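Local coordinates for protein haloacid dehalogenase (Pseudomonas aeruginosa, PDB 3UMC) that probably hydrolyses carbon-halogen bonds of L-2-haloacids as a member of the haloacid dehalogenase-like hydrolase superfamily, at residues V75-L85 / A166-D175. Numbering follows the deposited sequence.
Sequences VRNGQAPWQHL and ADLFGHYKPD
Ala166 and Asp167 pack against the CZ2 and CH2 atoms of the Trp82 benzo ring: the Ala166 methyl lies near CH2, and CZ2 sits 4.0 Å from Asp167 CB. The Asp167 carboxylate itself is engaged by Thr146. At Gly170, where the backbone leaves the short helix 166-169 with positive phi, CA stands over one face of the six-membered ring of Trp82 in a CH-pi contact, 4.0 Å from its centroid.

Past His171, whose ND1 is bound to Asp175 OD2, the buried Tyr172 enters between the end of helix 69-76 and the loop 82-84 that leads into helix 85-99. Its ring forms an offset stack with the six-membered ring of Trp82, planes 19° apart, CZ3 of Trp82 coming to 3.4 Å from Tyr172 CE2. At the Tyr172 ring edge lies Val75 CG1, while the hydroxyl gives its proton to Gln83 O at 2.7 Å, in the carbonyl plane on a lone pair, which satisfies the buried hydroxyl and orients its O-H; the stack on Trp82 bears on the turn of the ring.

The backbone beyond is gripped by Arg76. With CG anti to the backbone N (chi1 175°) and a bend at chi3, the guanidinium is carried to Tyr172 O, which NH1 meets at 2.9 Å from above the carbonyl plane; the same oxygen also accepts from Asp175 N. NH2 reaches Lys173 O at 3.2 Å, and Pro174 CD, after its cis peptide, covers one guanidinium face. Asp175 OD1 completes the set through a salt bridge to Arg76 NH1 (2.9 Å), and its carboxylate is thus shared between Arg76 and His171.

The Lys173 amine turns away to Asp28 and Asp202, the constellation expected of the HAD active site. The contact joins helix 69-76 and its following loop, in the helical cap, to the lysine-bearing loop of the Rossmann-like core, as at the cap-core interface of haloacid dehalogenases.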
loop_
_atom_site.group_PDB
_atom_site.type_symbol
_atom_site.label_atom_id
_atom_site.label_comp_id
_atom_site.label_asym_id
_atom_site.label_seq_id
_atom_site.Cartn_x
_atom_site.Cartn_y
_atom_site.Cartn_z
ATOM N N VAL A 75 -11.833 -18.144 12.698
ATOM C CA VAL A 75 -10.870 -17.075 13.027
ATOM C C VAL A 75 -11.580 -15.866 13.604
ATOM O O VAL A 75 -11.178 -15.341 14.638
ATOM C CB VAL A 75 -9.996 -16.682 11.779
ATOM C CG1 VAL A 75 -9.270 -15.348 11.968
ATOM C CG2 VAL A 75 -9.013 -17.791 11.465
ATOM N N ARG A 76 -12.641 -15.448 12.921
ATOM C CA ARG A 76 -13.443 -14.286 13.293
ATOM C C ARG A 76 -13.959 -14.373 14.713
ATOM O O ARG A 76 -13.901 -13.413 15.464
ATOM C CB ARG A 76 -14.654 -14.180 12.337
ATOM C CG ARG A 76 -15.711 -13.074 12.652
ATOM C CD ARG A 76 -16.919 -13.085 11.673
ATOM N NE ARG A 76 -16.519 -13.480 10.323
ATOM C CZ ARG A 76 -15.863 -12.714 9.462
ATOM N NH1 ARG A 76 -15.545 -11.465 9.764
ATOM N NH2 ARG A 76 -15.547 -13.200 8.280
ATOM N N ASN A 77 -14.494 -15.543 15.060
ATOM C CA ASN A 77 -15.158 -15.733 16.347
ATOM C C ASN A 77 -14.160 -16.039 17.471
ATOM O O ASN A 77 -14.558 -16.171 18.620
ATOM C CB ASN A 77 -16.276 -16.784 16.206
ATOM C CG ASN A 77 -17.491 -16.224 15.419
ATOM O OD1 ASN A 77 -18.012 -15.170 15.775
ATOM N ND2 ASN A 77 -17.920 -16.917 14.356
ATOM N N GLY A 78 -12.870 -16.086 17.135
ATOM C CA GLY A 78 -11.801 -16.306 18.113
ATOM C C GLY A 78 -11.597 -17.774 18.448
ATOM O O GLY A 78 -10.652 -18.134 19.162
ATOM N N GLN A 79 -12.486 -18.615 17.928
ATOM C CA GLN A 79 -12.387 -20.059 18.059
ATOM C C GLN A 79 -10.955 -20.546 17.818
ATOM O O GLN A 79 -10.438 -21.380 18.564
ATOM C CB GLN A 79 -13.322 -20.731 17.036
ATOM C CG GLN A 79 -13.913 -22.089 17.465
ATOM C CD GLN A 79 -14.926 -21.965 18.609
ATOM O OE1 GLN A 79 -14.974 -22.823 19.509
ATOM N NE2 GLN A 79 -15.734 -20.887 18.583
ATOM N N ALA A 80 -10.334 -20.020 16.758
ATOM C CA ALA A 80 -8.986 -20.401 16.347
ATOM C C ALA A 80 -8.141 -19.146 16.179
ATOM O O ALA A 80 -8.689 -18.061 16.026
ATOM C CB ALA A 80 -9.034 -21.180 15.040
ATOM N N PRO A 81 -6.800 -19.292 16.186
ATOM C CA PRO A 81 -5.937 -18.102 16.087
ATOM C C PRO A 81 -5.824 -17.588 14.642
ATOM O O PRO A 81 -6.196 -18.306 13.707
ATOM C CB PRO A 81 -4.575 -18.614 16.581
ATOM C CG PRO A 81 -4.563 -20.048 16.167
ATOM C CD PRO A 81 -6.020 -20.542 16.116
ATOM N N TRP A 82 -5.273 -16.371 14.497
ATOM C CA TRP A 82 -5.148 -15.690 13.218
ATOM C C TRP A 82 -4.355 -16.534 12.220
ATOM O O TRP A 82 -3.250 -16.990 12.505
ATOM C CB TRP A 82 -4.473 -14.284 13.357
ATOM C CG TRP A 82 -4.281 -13.653 11.985
ATOM C CD1 TRP A 82 -3.141 -13.642 11.239
ATOM C CD2 TRP A 82 -5.305 -13.054 11.171
ATOM N NE1 TRP A 82 -3.382 -13.037 10.008
ATOM C CE2 TRP A 82 -4.703 -12.669 9.948
ATOM C CE3 TRP A 82 -6.665 -12.829 11.349
ATOM C CZ2 TRP A 82 -5.411 -12.068 8.915
ATOM C CZ3 TRP A 82 -7.381 -12.195 10.307
ATOM C CH2 TRP A 82 -6.736 -11.828 9.102
ATOM N N GLN A 83 -4.939 -16.750 11.051
ATOM C CA GLN A 83 -4.201 -17.200 9.876
ATOM C C GLN A 83 -4.611 -16.291 8.718
ATOM O O GLN A 83 -5.756 -15.841 8.644
ATOM C CB GLN A 83 -4.515 -18.662 9.538
ATOM C CG GLN A 83 -3.874 -19.680 10.509
ATOM C CD GLN A 83 -4.062 -21.153 10.061
ATOM O OE1 GLN A 83 -5.144 -21.729 10.232
ATOM N NE2 GLN A 83 -3.009 -21.749 9.472
ATOM N N HIS A 84 -3.675 -16.003 7.838
ATOM C CA HIS A 84 -4.009 -15.177 6.706
ATOM C C HIS A 84 -4.543 -16.040 5.562
ATOM O O HIS A 84 -4.474 -17.287 5.631
ATOM C CB HIS A 84 -2.864 -14.219 6.302
ATOM C CG HIS A 84 -1.578 -14.870 5.909
ATOM N ND1 HIS A 84 -1.511 -15.947 5.058
ATOM C CD2 HIS A 84 -0.292 -14.537 6.204
ATOM C CE1 HIS A 84 -0.241 -16.277 4.876
ATOM N NE2 HIS A 84 0.518 -15.433 5.560
ATOM N N LEU A 85 -5.057 -15.385 4.511
ATOM C CA LEU A 85 -5.814 -16.097 3.487
ATOM C C LEU A 85 -4.988 -17.134 2.746
ATOM O O LEU A 85 -5.523 -18.200 2.433
ATOM C CB LEU A 85 -6.488 -15.134 2.512
ATOM C CG LEU A 85 -7.481 -15.746 1.526
ATOM C CD1 LEU A 85 -8.694 -16.228 2.285
ATOM C CD2 LEU A 85 -7.922 -14.759 0.361
ATOM N N ALA A 166 -6.633 -7.519 5.077
ATOM C CA ALA A 166 -7.115 -8.019 6.310
ATOM C C ALA A 166 -5.998 -8.212 7.295
ATOM O O ALA A 166 -6.189 -7.964 8.497
ATOM C CB ALA A 166 -7.845 -9.332 6.071
ATOM N N ASP A 167 -4.852 -8.658 6.775
ATOM C CA ASP A 167 -3.701 -8.858 7.631
ATOM C C ASP A 167 -3.065 -7.576 8.140
ATOM O O ASP A 167 -2.223 -7.683 8.949
ATOM C CB ASP A 167 -2.662 -9.811 7.025
ATOM C CG ASP A 167 -1.919 -9.256 5.794
ATOM O OD1 ASP A 167 -2.432 -8.385 5.043
ATOM O OD2 ASP A 167 -0.762 -9.692 5.605
ATOM N N LEU A 168 -3.446 -6.371 7.691
ATOM C CA LEU A 168 -2.973 -5.164 8.340
ATOM C C LEU A 168 -3.727 -5.015 9.672
ATOM O O LEU A 168 -3.253 -4.396 10.597
ATOM C CB LEU A 168 -3.232 -3.879 7.523
ATOM C CG LEU A 168 -2.664 -3.643 6.149
ATOM C CD1 LEU A 168 -2.827 -2.148 5.724
ATOM C CD2 LEU A 168 -1.233 -4.115 6.079
ATOM N N PHE A 169 -4.935 -5.549 9.734
ATOM C CA PHE A 169 -5.860 -5.247 10.812
ATOM C C PHE A 169 -6.111 -6.449 11.696
ATOM O O PHE A 169 -6.661 -6.316 12.756
ATOM C CB PHE A 169 -7.183 -4.792 10.212
ATOM C CG PHE A 169 -7.037 -3.711 9.176
ATOM C CD1 PHE A 169 -6.607 -2.455 9.522
ATOM C CD2 PHE A 169 -7.337 -3.958 7.854
ATOM C CE1 PHE A 169 -6.452 -1.486 8.575
ATOM C CE2 PHE A 169 -7.262 -2.931 6.897
ATOM C CZ PHE A 169 -6.787 -1.718 7.251
ATOM N N GLY A 170 -5.752 -7.635 11.257
ATOM C CA GLY A 170 -6.050 -8.852 12.004
ATOM C C GLY A 170 -7.514 -9.193 12.050
ATOM O O GLY A 170 -7.955 -9.854 13.011
ATOM N N HIS A 171 -8.282 -8.747 11.025
ATOM C CA HIS A 171 -9.707 -9.040 10.912
ATOM C C HIS A 171 -10.070 -9.320 9.447
ATOM O O HIS A 171 -9.456 -8.743 8.531
ATOM C CB HIS A 171 -10.504 -7.853 11.416
ATOM C CG HIS A 171 -10.570 -7.743 12.910
ATOM N ND1 HIS A 171 -11.561 -8.353 13.662
ATOM C CD2 HIS A 171 -9.803 -7.049 13.789
ATOM C CE1 HIS A 171 -11.392 -8.043 14.936
ATOM N NE2 HIS A 171 -10.348 -7.242 15.037
ATOM N N TYR A 172 -11.048 -10.200 9.217
ATOM C CA TYR A 172 -11.633 -10.412 7.899
ATOM C C TYR A 172 -12.920 -9.626 7.809
ATOM O O TYR A 172 -13.643 -9.476 8.807
ATOM C CB TYR A 172 -11.937 -11.891 7.626
ATOM C CG TYR A 172 -10.676 -12.682 7.408
ATOM C CD1 TYR A 172 -9.937 -12.487 6.253
ATOM C CD2 TYR A 172 -10.167 -13.558 8.387
ATOM C CE1 TYR A 172 -8.806 -13.150 6.036
ATOM C CE2 TYR A 172 -8.976 -14.233 8.156
ATOM C CZ TYR A 172 -8.319 -14.020 6.978
ATOM O OH TYR A 172 -7.154 -14.622 6.646
ATOM N N LYS A 173 -13.217 -9.134 6.607
ATOM C CA LYS A 173 -14.459 -8.420 6.352
ATOM C C LYS A 173 -15.561 -9.430 6.642
ATOM O O LYS A 173 -15.342 -10.619 6.468
ATOM C CB LYS A 173 -14.547 -7.986 4.897
ATOM C CG LYS A 173 -13.500 -6.983 4.469
ATOM C CD LYS A 173 -13.780 -6.325 3.080
ATOM C CE LYS A 173 -13.597 -7.298 1.952
ATOM N NZ LYS A 173 -13.869 -6.687 0.620
ATOM N N PRO A 174 -16.735 -8.978 7.071
ATOM C CA PRO A 174 -17.132 -7.654 7.322
ATOM C C PRO A 174 -16.887 -7.167 8.798
ATOM O O PRO A 174 -17.598 -6.302 9.244
ATOM C CB PRO A 174 -18.629 -7.719 7.024
ATOM C CG PRO A 174 -19.021 -9.079 7.721
ATOM C CD PRO A 174 -17.851 -9.936 7.285
ATOM N N ASP A 175 -15.870 -7.647 9.516
ATOM C CA ASP A 175 -15.580 -7.043 10.822
ATOM C C ASP A 175 -15.371 -5.572 10.562
ATOM O O ASP A 175 -14.725 -5.177 9.551
ATOM C CB ASP A 175 -14.325 -7.615 11.458
ATOM C CG ASP A 175 -14.496 -9.047 11.893
ATOM O OD1 ASP A 175 -15.670 -9.500 11.858
ATOM O OD2 ASP A 175 -13.461 -9.736 12.225
#